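Local atomic coordinates of oxysterol-binding protein homolog 1 (Saccharomyces cerevisiae, PDB entry 5H28), a protein that carries sterols and other lipids between membranes through the cytosol, and uses its ankyrin repeats, the part described here, to bind NVJ1 at the nucleus-vacuole junction. Residues G209-K214 and S258-T263; T188-F193 and I200-L205; K195-I200 and A241-L246; Q149-A154 and G161-I166; I111-L116 and S169-E174. All coordinates share one frame; numbering follows the deposited sequence.

Contact 1 of 5, residues G209-K214 and S258-T263; sequences GADPFK and SVIDVT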
# COMPACT_ATOMS: atom_id res chain seq x y z
N GLY A 209 1.75 14.97 -2.46
CA GLY A 209 1.87 14.51 -3.83
C GLY A 209 1.04 15.16 -4.92
O GLY A 209 1.32 14.96 -6.10
N ALA A 210 0.01 15.93 -4.55
CA ALA A 210 -0.82 16.57 -5.56
C ALA A 210 0.05 17.47 -6.43
O ALA A 210 0.84 18.26 -5.93
CB ALA A 210 -1.92 17.38 -4.90
N ASP A 211 -0.11 17.34 -7.75
CA ASP A 211 0.67 18.10 -8.72
C ASP A 211 -0.12 19.27 -9.33
O ASP A 211 -1.18 19.07 -9.92
CB ASP A 211 1.15 17.14 -9.81
CG ASP A 211 1.83 17.85 -10.98
OD1 ASP A 211 2.33 18.97 -10.79
OD2 ASP A 211 1.86 17.25 -12.08
N PRO A 212 0.40 20.51 -9.19
CA PRO A 212 -0.28 21.69 -9.74
C PRO A 212 -0.27 21.74 -11.27
O PRO A 212 -0.96 22.56 -11.88
CB PRO A 212 0.48 22.85 -9.11
CG PRO A 212 1.88 22.30 -9.01
CD PRO A 212 1.63 20.90 -8.49
N PHE A 213 0.50 20.85 -11.89
CA PHE A 213 0.61 20.79 -13.35
C PHE A 213 -0.41 19.83 -13.94
O PHE A 213 -0.59 19.78 -15.16
CB PHE A 213 2.01 20.33 -13.76
CG PHE A 213 3.07 21.37 -13.59
CD1 PHE A 213 3.23 22.37 -14.54
CD2 PHE A 213 3.91 21.35 -12.48
CE1 PHE A 213 4.23 23.34 -14.39
CE2 PHE A 213 4.90 22.31 -12.32
CZ PHE A 213 5.06 23.31 -13.28
N LYS A 214 -1.08 19.06 -13.09
CA LYS A 214 -2.05 18.08 -13.57
C LYS A 214 -3.37 18.70 -14.03
O LYS A 214 -3.95 19.54 -13.34
CB LYS A 214 -2.33 17.05 -12.47
CG LYS A 214 -3.18 15.87 -12.92
CD LYS A 214 -2.42 15.00 -13.91
CE LYS A 214 -3.28 13.86 -14.41
NZ LYS A 214 -2.51 12.94 -15.29
N SER A 258 8.83 20.61 -8.99
CA SER A 258 10.04 19.95 -9.49
C SER A 258 9.80 18.75 -10.40
O SER A 258 10.40 18.64 -11.47
CB SER A 258 10.94 19.54 -8.32
OG SER A 258 11.40 20.68 -7.61
N VAL A 259 8.93 17.83 -9.99
CA VAL A 259 8.64 16.66 -10.81
C VAL A 259 7.19 16.66 -11.30
O VAL A 259 6.25 16.45 -10.54
CB VAL A 259 8.92 15.36 -10.03
CG1 VAL A 259 8.19 15.37 -8.71
CG2 VAL A 259 8.52 14.15 -10.87
N ILE A 260 7.04 16.90 -12.60
CA ILE A 260 5.72 16.96 -13.24
C ILE A 260 5.20 15.56 -13.53
O ILE A 260 5.93 14.72 -14.04
CB ILE A 260 5.79 17.74 -14.58
CG1 ILE A 260 6.27 19.18 -14.33
CG2 ILE A 260 4.43 17.75 -15.25
CD1 ILE A 260 6.49 19.98 -15.60
N ASP A 261 3.94 15.31 -13.20
CA ASP A 261 3.37 13.99 -13.47
C ASP A 261 3.25 13.85 -14.99
O ASP A 261 2.75 14.75 -15.67
CB ASP A 261 1.99 13.86 -12.82
CG ASP A 261 1.46 12.44 -12.86
OD1 ASP A 261 2.12 11.55 -12.30
OD2 ASP A 261 0.38 12.22 -13.46
N VAL A 262 3.72 12.73 -15.52
CA VAL A 262 3.66 12.50 -16.96
C VAL A 262 2.73 11.34 -17.29
O VAL A 262 2.90 10.24 -16.78
CB VAL A 262 5.07 12.18 -17.53
CG1 VAL A 262 4.96 11.75 -18.99
CG2 VAL A 262 5.97 13.40 -17.41
N THR A 263 1.74 11.61 -18.14
CA THR A 263 0.77 10.60 -18.56
C THR A 263 0.45 10.79 -20.04
O THR A 263 0.89 11.76 -20.66
CB THR A 263 -0.55 10.69 -17.76
OG1 THR A 263 -1.18 11.96 -18.01
CG2 THR A 263 -0.27 10.56 -16.27
O HOH W 1 1.07 16.78 -14.69
O HOH W 2 -0.22 14.72 -16.55
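Asp211 and Asp261 join the loop at the end of the third predicted ankyrin repeat to the C-terminal tail of the chain. Asp211 opens a type I beta turn that runs to Lys214. It also forms an Asx turn, in which its OD1 accepts from Phe213 N at 2.8 Å. The other oxygen makes a direct bond to the tail. Asp261 N donates to Asp211 OD2 at 3.1 Å, nearly straight at 167°, and arrives from above the carboxylate plane. One carboxylate therefore holds both its own turn and the tail. Outside the two segments, the turn is tied back by Asp211 N to Asn179 and by Lys214 O to His191.

The charged contact is looser. Lys214 CG lies opposite its backbone N (chi1 -172°), and the chain bends at chi2, which brings NZ to the tail. Lys214 NZ forms a weak salt bridge with Asp261 OD2 at 3.5 Å.

The apolar contact joins Phe213 and Ile260. Ile260 CG1 sits over one face of the Phe213 ring, offset toward the rim, in a CH-pi contact 4.0 Å from the ring centroid. Ile260 CG2 meets Phe213 CB.

Two waters complete the seam. One bridges Asp261 O to Lys214 NZ. The other donates to Asp211 OD2 and to Asp261 O, at 2.8 Å each.

Contact 2 of 5, residues T188-F193 and I200-L205; sequences TVLHEF and IMCRWL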
# COMPACT_ATOMS: atom_id res chain seq x y z
N THR A 188 -10.59 15.28 -10.11
CA THR A 188 -9.27 15.19 -9.48
C THR A 188 -9.37 15.98 -8.18
O THR A 188 -9.86 17.12 -8.16
CB THR A 188 -8.20 15.74 -10.43
OG1 THR A 188 -8.25 14.99 -11.65
CG2 THR A 188 -6.82 15.61 -9.83
N VAL A 189 -8.88 15.39 -7.10
CA VAL A 189 -9.02 15.99 -5.78
C VAL A 189 -8.50 17.41 -5.54
O VAL A 189 -9.21 18.22 -4.96
CB VAL A 189 -8.47 15.01 -4.70
CG1 VAL A 189 -6.97 14.90 -4.78
CG2 VAL A 189 -8.93 15.46 -3.32
N LEU A 190 -7.28 17.72 -5.97
CA LEU A 190 -6.78 19.08 -5.75
C LEU A 190 -7.72 20.10 -6.40
O LEU A 190 -8.11 21.08 -5.77
CB LEU A 190 -5.36 19.24 -6.31
CG LEU A 190 -4.74 20.63 -6.17
CD1 LEU A 190 -4.85 21.11 -4.72
CD2 LEU A 190 -3.28 20.60 -6.62
N HIS A 191 -8.08 19.85 -7.65
CA HIS A 191 -8.98 20.75 -8.38
C HIS A 191 -10.28 20.98 -7.62
O HIS A 191 -10.76 22.11 -7.51
CB HIS A 191 -9.28 20.19 -9.76
CG HIS A 191 -8.06 19.89 -10.57
ND1 HIS A 191 -7.11 18.97 -10.17
CD2 HIS A 191 -7.62 20.38 -11.75
CE1 HIS A 191 -6.15 18.91 -11.07
NE2 HIS A 191 -6.43 19.76 -12.04
N GLU A 192 -10.85 19.90 -7.08
CA GLU A 192 -12.10 20.02 -6.35
C GLU A 192 -11.96 20.90 -5.11
O GLU A 192 -12.87 21.66 -4.81
CB GLU A 192 -12.62 18.64 -5.96
CG GLU A 192 -13.01 17.80 -7.16
CD GLU A 192 -13.90 18.56 -8.13
OE1 GLU A 192 -14.99 19.01 -7.70
OE2 GLU A 192 -13.52 18.72 -9.30
N PHE A 193 -10.84 20.82 -4.41
CA PHE A 193 -10.68 21.66 -3.23
C PHE A 193 -10.30 23.09 -3.56
O PHE A 193 -10.48 23.99 -2.74
CB PHE A 193 -9.73 21.00 -2.24
CG PHE A 193 -10.40 19.93 -1.43
CD1 PHE A 193 -11.21 20.27 -0.35
CD2 PHE A 193 -10.29 18.59 -1.79
CE1 PHE A 193 -11.91 19.29 0.35
CE2 PHE A 193 -10.98 17.61 -1.10
CZ PHE A 193 -11.80 17.95 -0.02
N ILE A 200 -6.52 25.05 3.41
CA ILE A 200 -5.80 24.11 4.26
C ILE A 200 -5.76 22.74 3.60
O ILE A 200 -4.71 22.09 3.56
CB ILE A 200 -6.45 24.00 5.66
CG1 ILE A 200 -6.21 25.31 6.43
CG2 ILE A 200 -5.86 22.82 6.42
CD1 ILE A 200 -6.80 25.31 7.82
N MET A 201 -6.89 22.29 3.06
CA MET A 201 -6.91 20.99 2.40
C MET A 201 -6.02 21.02 1.16
O MET A 201 -5.32 20.05 0.87
CB MET A 201 -8.33 20.59 2.00
CG MET A 201 -8.41 19.24 1.28
SD MET A 201 -7.77 17.84 2.24
CE MET A 201 -9.16 17.54 3.31
N CYS A 202 -6.06 22.13 0.42
CA CYS A 202 -5.21 22.24 -0.77
C CYS A 202 -3.75 22.09 -0.37
O CYS A 202 -3.00 21.35 -1.01
CB CYS A 202 -5.43 23.59 -1.47
SG CYS A 202 -6.99 23.73 -2.37
N ARG A 203 -3.33 22.78 0.69
CA ARG A 203 -1.95 22.70 1.17
C ARG A 203 -1.60 21.27 1.55
O ARG A 203 -0.52 20.77 1.22
CB ARG A 203 -1.74 23.62 2.37
CG ARG A 203 -1.82 25.10 2.07
CD ARG A 203 -1.68 25.92 3.35
NE ARG A 203 -1.88 27.35 3.12
CZ ARG A 203 -1.00 28.14 2.50
NH1 ARG A 203 0.14 27.65 2.05
NH2 ARG A 203 -1.28 29.42 2.33
N TRP A 204 -2.52 20.60 2.24
CA TRP A 204 -2.30 19.22 2.67
C TRP A 204 -2.12 18.31 1.46
O TRP A 204 -1.22 17.47 1.42
CB TRP A 204 -3.49 18.72 3.51
CG TRP A 204 -3.23 17.42 4.22
CD1 TRP A 204 -2.75 17.26 5.49
CD2 TRP A 204 -3.42 16.10 3.69
NE1 TRP A 204 -2.64 15.92 5.79
CE2 TRP A 204 -3.04 15.19 4.70
CE3 TRP A 204 -3.88 15.60 2.47
CZ2 TRP A 204 -3.10 13.80 4.52
CZ3 TRP A 204 -3.94 14.22 2.29
CH2 TRP A 204 -3.55 13.34 3.31
N LEU A 205 -2.98 18.48 0.46
CA LEU A 205 -2.90 17.66 -0.74
C LEU A 205 -1.59 17.88 -1.48
O LEU A 205 -0.95 16.92 -1.92
CB LEU A 205 -4.09 17.96 -1.65
CG LEU A 205 -5.45 17.51 -1.10
CD1 LEU A 205 -6.56 18.11 -1.93
CD2 LEU A 205 -5.53 15.98 -1.09
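Phe193 and Met201 form the centre of this buried helix pair. Met201 CG lies over the middle of the Phe193 ring, 3.4 Å from its centroid. Met201 SD stands further out above the same face, a Met-aromatic contact at 4.6 Å. The Met201 chain leaves its helix with CG trans to the backbone N (chi1 179°), which carries CG across to the ring. Leu205 CD1 touches Phe193 CD2 at 3.8 Å and meets Val189 CG2 tip to tip. Cys202 SG packs against Phe193 CB and Leu190 CD1. Replacing Phe193 with alanine would probably open a gap beneath Met201 and strip Leu205 CD1 of one of its neighbours.

Further out, Phe160 and Leu163 back Met201, while Phe151 and Phe155 back Val189. Leu246 and Leu249 of helix 241-256 cover Cys202. The segment axes approach to 9.3 Å and run nearly antiparallel, at 161°. This is the helix-turn-helix hairpin of an ankyrin repeat, here the third predicted one.

Contact 3 of 5, residues K195-I200 and A241-L246; sequences KKRDVI and AIDIEL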
# COMPACT_ATOMS: atom_id res chain seq x y z
N LYS A 195 -11.73 24.62 -6.05
CA LYS A 195 -13.07 25.14 -6.29
C LYS A 195 -13.84 25.33 -4.98
O LYS A 195 -14.65 26.26 -4.87
CB LYS A 195 -13.84 24.20 -7.23
CG LYS A 195 -13.29 24.22 -8.66
CD LYS A 195 -14.05 23.31 -9.61
CE LYS A 195 -13.75 21.84 -9.36
NZ LYS A 195 -14.36 20.98 -10.42
N LYS A 196 -13.57 24.48 -4.00
CA LYS A 196 -14.23 24.56 -2.70
C LYS A 196 -13.63 25.72 -1.89
O LYS A 196 -14.25 26.21 -0.94
CB LYS A 196 -14.05 23.24 -1.93
CG LYS A 196 -15.01 23.03 -0.75
CD LYS A 196 -14.80 21.66 -0.12
CE LYS A 196 -15.92 21.30 0.86
NZ LYS A 196 -15.99 22.22 2.02
N ARG A 197 -12.43 26.15 -2.28
CA ARG A 197 -11.72 27.24 -1.62
C ARG A 197 -11.25 26.89 -0.21
O ARG A 197 -11.12 27.76 0.66
CB ARG A 197 -12.59 28.51 -1.63
CG ARG A 197 -12.89 28.99 -3.05
CD ARG A 197 -13.88 30.15 -3.11
NE ARG A 197 -13.33 31.42 -2.65
CZ ARG A 197 -13.61 31.97 -1.47
NH1 ARG A 197 -13.06 33.13 -1.14
NH2 ARG A 197 -14.43 31.36 -0.62
N ASP A 198 -11.00 25.60 0.01
CA ASP A 198 -10.50 25.09 1.29
C ASP A 198 -8.98 25.08 1.13
O ASP A 198 -8.40 24.09 0.68
CB ASP A 198 -11.01 23.66 1.52
CG ASP A 198 -10.60 23.10 2.88
OD1 ASP A 198 -9.67 23.63 3.51
OD2 ASP A 198 -11.22 22.10 3.30
N VAL A 199 -8.34 26.19 1.50
CA VAL A 199 -6.89 26.31 1.35
C VAL A 199 -6.08 25.32 2.19
O VAL A 199 -5.07 24.80 1.73
CB VAL A 199 -6.42 27.74 1.66
CG1 VAL A 199 -4.93 27.88 1.37
CG2 VAL A 199 -7.20 28.74 0.81
N ILE A 200 -6.52 25.05 3.41
CA ILE A 200 -5.80 24.11 4.26
C ILE A 200 -5.76 22.74 3.60
O ILE A 200 -4.71 22.09 3.56
CB ILE A 200 -6.45 24.00 5.66
CG1 ILE A 200 -6.21 25.31 6.43
CG2 ILE A 200 -5.86 22.82 6.42
CD1 ILE A 200 -6.80 25.31 7.82
N ALA A 241 -9.33 37.84 -0.08
CA ALA A 241 -8.12 37.33 0.55
C ALA A 241 -7.88 35.84 0.34
O ALA A 241 -6.76 35.42 0.08
CB ALA A 241 -8.13 37.66 2.04
N ILE A 242 -8.94 35.04 0.47
CA ILE A 242 -8.80 33.60 0.29
C ILE A 242 -8.37 33.25 -1.13
O ILE A 242 -7.52 32.38 -1.33
CB ILE A 242 -10.13 32.87 0.61
CG1 ILE A 242 -10.40 32.92 2.11
CG2 ILE A 242 -10.08 31.42 0.12
CD1 ILE A 242 -11.72 32.31 2.53
N ASP A 243 -8.93 33.96 -2.10
CA ASP A 243 -8.60 33.72 -3.50
C ASP A 243 -7.16 34.12 -3.78
O ASP A 243 -6.45 33.44 -4.53
CB ASP A 243 -9.57 34.52 -4.37
CG ASP A 243 -11.01 34.23 -4.02
OD1 ASP A 243 -11.49 33.12 -4.33
OD2 ASP A 243 -11.66 35.10 -3.40
N ILE A 244 -6.72 35.21 -3.16
CA ILE A 244 -5.34 35.64 -3.34
C ILE A 244 -4.41 34.60 -2.72
O ILE A 244 -3.39 34.25 -3.31
CB ILE A 244 -5.11 37.02 -2.67
CG1 ILE A 244 -5.89 38.10 -3.44
CG2 ILE A 244 -3.62 37.35 -2.66
CD1 ILE A 244 -5.85 39.47 -2.79
N GLU A 245 -4.77 34.12 -1.53
CA GLU A 245 -3.96 33.11 -0.84
C GLU A 245 -3.85 31.86 -1.70
O GLU A 245 -2.77 31.28 -1.85
CB GLU A 245 -4.61 32.75 0.51
CG GLU A 245 -3.74 31.86 1.39
CD GLU A 245 -4.44 31.38 2.65
OE1 GLU A 245 -5.35 32.08 3.14
OE2 GLU A 245 -4.07 30.30 3.15
N LEU A 246 -4.98 31.44 -2.26
CA LEU A 246 -5.03 30.25 -3.09
C LEU A 246 -4.18 30.41 -4.36
O LEU A 246 -3.47 29.48 -4.76
CB LEU A 246 -6.49 29.96 -3.46
CG LEU A 246 -6.80 28.59 -4.06
CD1 LEU A 246 -6.25 27.50 -3.16
CD2 LEU A 246 -8.31 28.45 -4.23
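Arg197 reaches from the turn between helices 189-196 and 199-207 to the side of helix 241-256. From CB the chain runs with CG opposite the carbonyl carbon (chi1 -63°), and it bends at chi3 (72°) to bring the tip in. CD passes Asp243 OD1 at 4.0 Å. NE then donates to Asp243 OD1 at 3.0 Å, almost straight at 172°, on the syn side but tilted from the carboxylate plane, and within the guanidinium plane. NH1 adds a weak bond to Asp243 OD2 at 3.3 Å and also touches Ile242 CB. Ile242 CG2 lies over one guanidinium face.

Val199 packs beside this pair, with its CG2 4.0 Å from Ile242 CG2. Its CG1 lies against Glu245, whose OE2 forms a salt bridge with Arg203. Arg197 itself has positive phi and ends helix 189-196 in a Schellman motif.

The salt bridge is two-pronged but uneven, with the NE arm the firmer. The aliphatic cover on the guanidinium face is likely to strengthen it.

Contact 4 of 5, residues Q149-A154 and G161-I166; sequences QEFRTA and GHLESI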
# COMPACT_ATOMS: atom_id res chain seq x y z
N GLN A 149 -13.28 5.02 -3.18
CA GLN A 149 -14.42 5.41 -2.37
C GLN A 149 -13.94 5.84 -0.98
O GLN A 149 -14.36 6.87 -0.47
CB GLN A 149 -15.40 4.23 -2.24
CG GLN A 149 -16.54 4.48 -1.27
CD GLN A 149 -17.89 4.28 -1.91
OE1 GLN A 149 -18.25 3.17 -2.30
NE2 GLN A 149 -18.66 5.36 -2.02
N GLU A 150 -13.04 5.06 -0.40
CA GLU A 150 -12.51 5.38 0.93
C GLU A 150 -11.87 6.76 0.93
O GLU A 150 -12.06 7.55 1.86
CB GLU A 150 -11.49 4.34 1.38
CG GLU A 150 -11.06 4.52 2.83
CD GLU A 150 -10.10 3.46 3.34
OE1 GLU A 150 -9.82 3.45 4.56
OE2 GLU A 150 -9.63 2.63 2.54
N PHE A 151 -11.10 7.05 -0.11
CA PHE A 151 -10.43 8.33 -0.23
C PHE A 151 -11.46 9.46 -0.33
O PHE A 151 -11.33 10.49 0.34
CB PHE A 151 -9.50 8.32 -1.45
CG PHE A 151 -8.60 9.52 -1.57
CD1 PHE A 151 -7.80 9.92 -0.51
CD2 PHE A 151 -8.54 10.23 -2.77
CE1 PHE A 151 -6.93 11.02 -0.64
CE2 PHE A 151 -7.67 11.33 -2.91
CZ PHE A 151 -6.87 11.72 -1.84
N ARG A 152 -12.50 9.26 -1.15
CA ARG A 152 -13.55 10.27 -1.30
C ARG A 152 -14.26 10.52 0.02
O ARG A 152 -14.56 11.67 0.36
CB ARG A 152 -14.61 9.83 -2.33
CG ARG A 152 -14.12 9.75 -3.78
CD ARG A 152 -15.31 9.76 -4.75
NE ARG A 152 -16.24 8.64 -4.54
CZ ARG A 152 -16.06 7.40 -5.00
NH1 ARG A 152 -16.97 6.47 -4.74
NH2 ARG A 152 -14.99 7.09 -5.71
N THR A 153 -14.53 9.46 0.76
CA THR A 153 -15.20 9.60 2.05
C THR A 153 -14.34 10.43 2.98
O THR A 153 -14.83 11.38 3.61
CB THR A 153 -15.46 8.23 2.69
OG1 THR A 153 -16.34 7.47 1.85
CG2 THR A 153 -16.09 8.39 4.07
N ALA A 154 -13.06 10.09 3.05
CA ALA A 154 -12.13 10.79 3.92
C ALA A 154 -11.94 12.26 3.55
O ALA A 154 -11.96 13.12 4.44
CB ALA A 154 -10.79 10.07 3.94
N GLY A 161 -7.25 12.48 9.85
CA GLY A 161 -6.70 11.27 10.44
C GLY A 161 -6.87 10.12 9.46
O GLY A 161 -5.93 9.36 9.21
N HIS A 162 -8.07 9.99 8.91
CA HIS A 162 -8.36 8.93 7.95
C HIS A 162 -7.49 9.10 6.70
O HIS A 162 -6.94 8.13 6.18
CB HIS A 162 -9.84 8.95 7.58
CG HIS A 162 -10.31 7.72 6.86
ND1 HIS A 162 -11.62 7.54 6.48
CD2 HIS A 162 -9.65 6.62 6.43
CE1 HIS A 162 -11.75 6.39 5.85
NE2 HIS A 162 -10.56 5.81 5.81
N LEU A 163 -7.37 10.33 6.21
CA LEU A 163 -6.55 10.60 5.03
C LEU A 163 -5.10 10.18 5.25
O LEU A 163 -4.47 9.66 4.35
CB LEU A 163 -6.60 12.09 4.67
CG LEU A 163 -7.90 12.60 4.03
CD1 LEU A 163 -7.89 14.12 4.00
CD2 LEU A 163 -8.03 12.03 2.63
N GLU A 164 -4.59 10.43 6.46
CA GLU A 164 -3.22 10.06 6.78
C GLU A 164 -3.04 8.55 6.64
O GLU A 164 -2.05 8.08 6.08
CB GLU A 164 -2.88 10.47 8.22
CG GLU A 164 -2.70 11.97 8.44
CD GLU A 164 -1.45 12.52 7.78
OE1 GLU A 164 -0.41 11.83 7.79
OE2 GLU A 164 -1.50 13.66 7.27
N SER A 165 -4.00 7.78 7.16
CA SER A 165 -3.93 6.32 7.09
C SER A 165 -4.02 5.81 5.65
O SER A 165 -3.37 4.82 5.29
CB SER A 165 -5.06 5.70 7.92
OG SER A 165 -4.80 5.84 9.31
N ILE A 166 -4.82 6.48 4.83
CA ILE A 166 -4.98 6.06 3.44
C ILE A 166 -3.72 6.29 2.61
O ILE A 166 -3.26 5.39 1.91
CB ILE A 166 -6.15 6.80 2.77
CG1 ILE A 166 -7.46 6.43 3.46
CG2 ILE A 166 -6.22 6.45 1.28
CD1 ILE A 166 -8.62 7.31 3.06
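His162 is the first residue of segment 161-166 to meet helix 130-156. Its NE2 donates to Glu150 OE1 at 2.8 Å and 172°. The carboxylate oxygen lies in the ring plane and accepts through its anti lone pair. The carboxylate and ring planes are 55° apart. Glu150 is extended beyond CG, which lets it span the gap between the helices. Ala154 CB sits over a face of the same imidazole, 4.0 Å from its centroid.

Leu163 comes next. Its CD2 touches Ala154 CB and Phe151 CE1, both at 3.6 Å. Leu163 also packs on Met201 and Trp204 of helix 199-207.

Ile166 follows one turn after His162. Its CD1 fits against Ala154 CB at 3.6 Å and lies close to Glu150 O. Its side chain and that of Glu150 slide past each other in opposite directions. Leu176 also touches both Phe151 and Ile166.

The segment axes are 9.2 Å apart at closest approach and 152° from parallel, so the helices form an antiparallel hairpin. The small Ala154 lets three side chains converge on one methyl. The hydrogen bond at the more exposed border helps to fix the imidazole's rotation, and the nearby carboxylate would probably favour a protonated histidine.

Contact 5 of 5, residues I111-L116 and S169-E174; sequences INDCVL and SPRNAE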
# COMPACT_ATOMS: atom_id res chain seq x y z
N ILE A 111 -1.51 -6.50 3.09
CA ILE A 111 -0.94 -6.99 1.85
C ILE A 111 -0.61 -5.87 0.87
O ILE A 111 -1.31 -4.85 0.81
CB ILE A 111 -1.90 -8.00 1.15
CG1 ILE A 111 -1.14 -8.81 0.09
CG2 ILE A 111 -3.07 -7.26 0.49
CD1 ILE A 111 -0.12 -9.77 0.68
N ASN A 112 0.48 -6.03 0.14
CA ASN A 112 0.86 -5.08 -0.89
C ASN A 112 1.16 -5.91 -2.13
O ASN A 112 2.26 -6.44 -2.29
CB ASN A 112 2.11 -4.27 -0.53
CG ASN A 112 2.47 -3.27 -1.60
OD1 ASN A 112 1.82 -3.20 -2.64
ND2 ASN A 112 3.52 -2.49 -1.37
N ASP A 113 0.16 -6.06 -3.00
CA ASP A 113 0.31 -6.85 -4.21
C ASP A 113 1.04 -6.13 -5.34
O ASP A 113 1.11 -6.64 -6.45
CB ASP A 113 -1.06 -7.36 -4.69
CG ASP A 113 -2.04 -6.23 -5.00
OD1 ASP A 113 -1.83 -5.10 -4.52
OD2 ASP A 113 -3.03 -6.48 -5.73
N CYS A 114 1.59 -4.96 -5.06
CA CYS A 114 2.30 -4.19 -6.08
C CYS A 114 3.82 -4.28 -5.97
O CYS A 114 4.53 -3.66 -6.76
CB CYS A 114 1.89 -2.72 -6.03
SG CYS A 114 0.19 -2.44 -6.55
N VAL A 115 4.31 -5.05 -5.01
CA VAL A 115 5.75 -5.20 -4.85
C VAL A 115 6.37 -5.84 -6.09
O VAL A 115 5.85 -6.80 -6.64
CB VAL A 115 6.08 -6.07 -3.61
CG1 VAL A 115 7.58 -6.28 -3.50
CG2 VAL A 115 5.54 -5.41 -2.35
N LEU A 116 7.50 -5.29 -6.54
CA LEU A 116 8.19 -5.82 -7.71
C LEU A 116 9.40 -6.62 -7.26
O LEU A 116 10.09 -6.22 -6.32
CB LEU A 116 8.66 -4.67 -8.62
CG LEU A 116 7.60 -3.68 -9.10
CD1 LEU A 116 8.25 -2.54 -9.87
CD2 LEU A 116 6.59 -4.41 -9.96
N SER A 169 -0.45 4.13 3.39
CA SER A 169 -0.50 2.71 3.04
C SER A 169 0.44 2.37 1.89
O SER A 169 0.35 2.96 0.81
CB SER A 169 -1.93 2.32 2.65
OG SER A 169 -1.93 1.11 1.91
N PRO A 170 1.35 1.41 2.10
CA PRO A 170 2.28 1.04 1.03
C PRO A 170 1.56 0.62 -0.25
O PRO A 170 1.97 0.99 -1.35
CB PRO A 170 3.08 -0.10 1.66
CG PRO A 170 3.11 0.27 3.11
CD PRO A 170 1.68 0.70 3.35
N ARG A 171 0.48 -0.14 -0.10
CA ARG A 171 -0.28 -0.60 -1.25
C ARG A 171 -0.96 0.55 -2.00
O ARG A 171 -1.04 0.54 -3.22
CB ARG A 171 -1.34 -1.62 -0.82
CG ARG A 171 -2.00 -2.35 -1.97
CD ARG A 171 -3.13 -3.24 -1.49
NE ARG A 171 -3.65 -4.07 -2.57
CZ ARG A 171 -4.69 -4.88 -2.44
NH1 ARG A 171 -5.33 -4.97 -1.29
NH2 ARG A 171 -5.08 -5.61 -3.48
N ASN A 172 -1.45 1.53 -1.26
CA ASN A 172 -2.12 2.66 -1.90
C ASN A 172 -1.17 3.59 -2.63
O ASN A 172 -1.60 4.36 -3.48
CB ASN A 172 -2.95 3.43 -0.88
CG ASN A 172 -4.15 2.65 -0.40
OD1 ASN A 172 -4.56 1.67 -1.03
ND2 ASN A 172 -4.74 3.09 0.70
N ALA A 173 0.12 3.50 -2.32
CA ALA A 173 1.10 4.34 -2.99
C ALA A 173 1.03 4.12 -4.50
O ALA A 173 1.29 5.04 -5.28
CB ALA A 173 2.49 4.02 -2.47
N GLU A 174 0.67 2.91 -4.91
CA GLU A 174 0.58 2.58 -6.33
C GLU A 174 -0.85 2.33 -6.83
O GLU A 174 -1.10 2.41 -8.04
CB GLU A 174 1.43 1.34 -6.65
CG GLU A 174 2.74 1.64 -7.37
CD GLU A 174 3.68 2.50 -6.55
OE1 GLU A 174 4.08 2.06 -5.45
OE2 GLU A 174 4.01 3.62 -7.00
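The loop that closes the second predicted ankyrin repeat meets the turn leading into the short helix 172-175 through a salt bridge between Asp113 and Arg171. Arg171 NE donates to Asp113 OD1 at 2.9 Å, but the bond is bent, at 138°. The donor comes from above the carboxylate plane. Arg171 NH2 adds a weak bond to Asp113 OD2 at 3.2 Å. Carboxylate and guanidinium planes stand almost perpendicular, 85° apart, and this is not a flat paired bridge.

The arginine is extended from CG to NE and runs past the Ile111 carbonyl, with CD 3.3 Å from Ile111 O. Ile111 CG2 lies over one guanidinium face. Tyr143 of helix 130-156 makes a cation-pi contact with Arg171, and Arg140 is a second partner of Asp113 OD2. A methionine in place of Arg171 would probably leave Asp113 without this cationic partner and Tyr143 without its cation-pi mate.

Asn112 OD1 rests on Arg171 CA at 3.6 Å and accepts from Cys114 N at 3.0 Å. Cys114 SG packs on Glu174 CB. Within segment 169-174, Ser169 OG accepts from Asn172 N. The segments thus pair an Asx turn, within a type I beta turn, with a serine capping bond before helix 172-175.

From the N terminus, segment 111-116 is the first to appear, and contact 5 closes a long loop back to it at 169-174. Contact 4 is nested inside that loop and pairs helices 130-156 and 160-167. Asn172 ND2 hydrogen-bonds to Ile166 O and joins the two contacts. Contact 2 follows, pairing helices 189-196 and 199-207. It packs on contact 4 and shares Ile200 with contact 3. Contact 3 crosses contact 2 along the chain and brings helix 241-256 to the same hairpin. Contact 1 crosses contact 3 in turn and folds the C-terminal tail back. It touches contact 2 but lies about 9 Å from contact 3 at the nearest atoms.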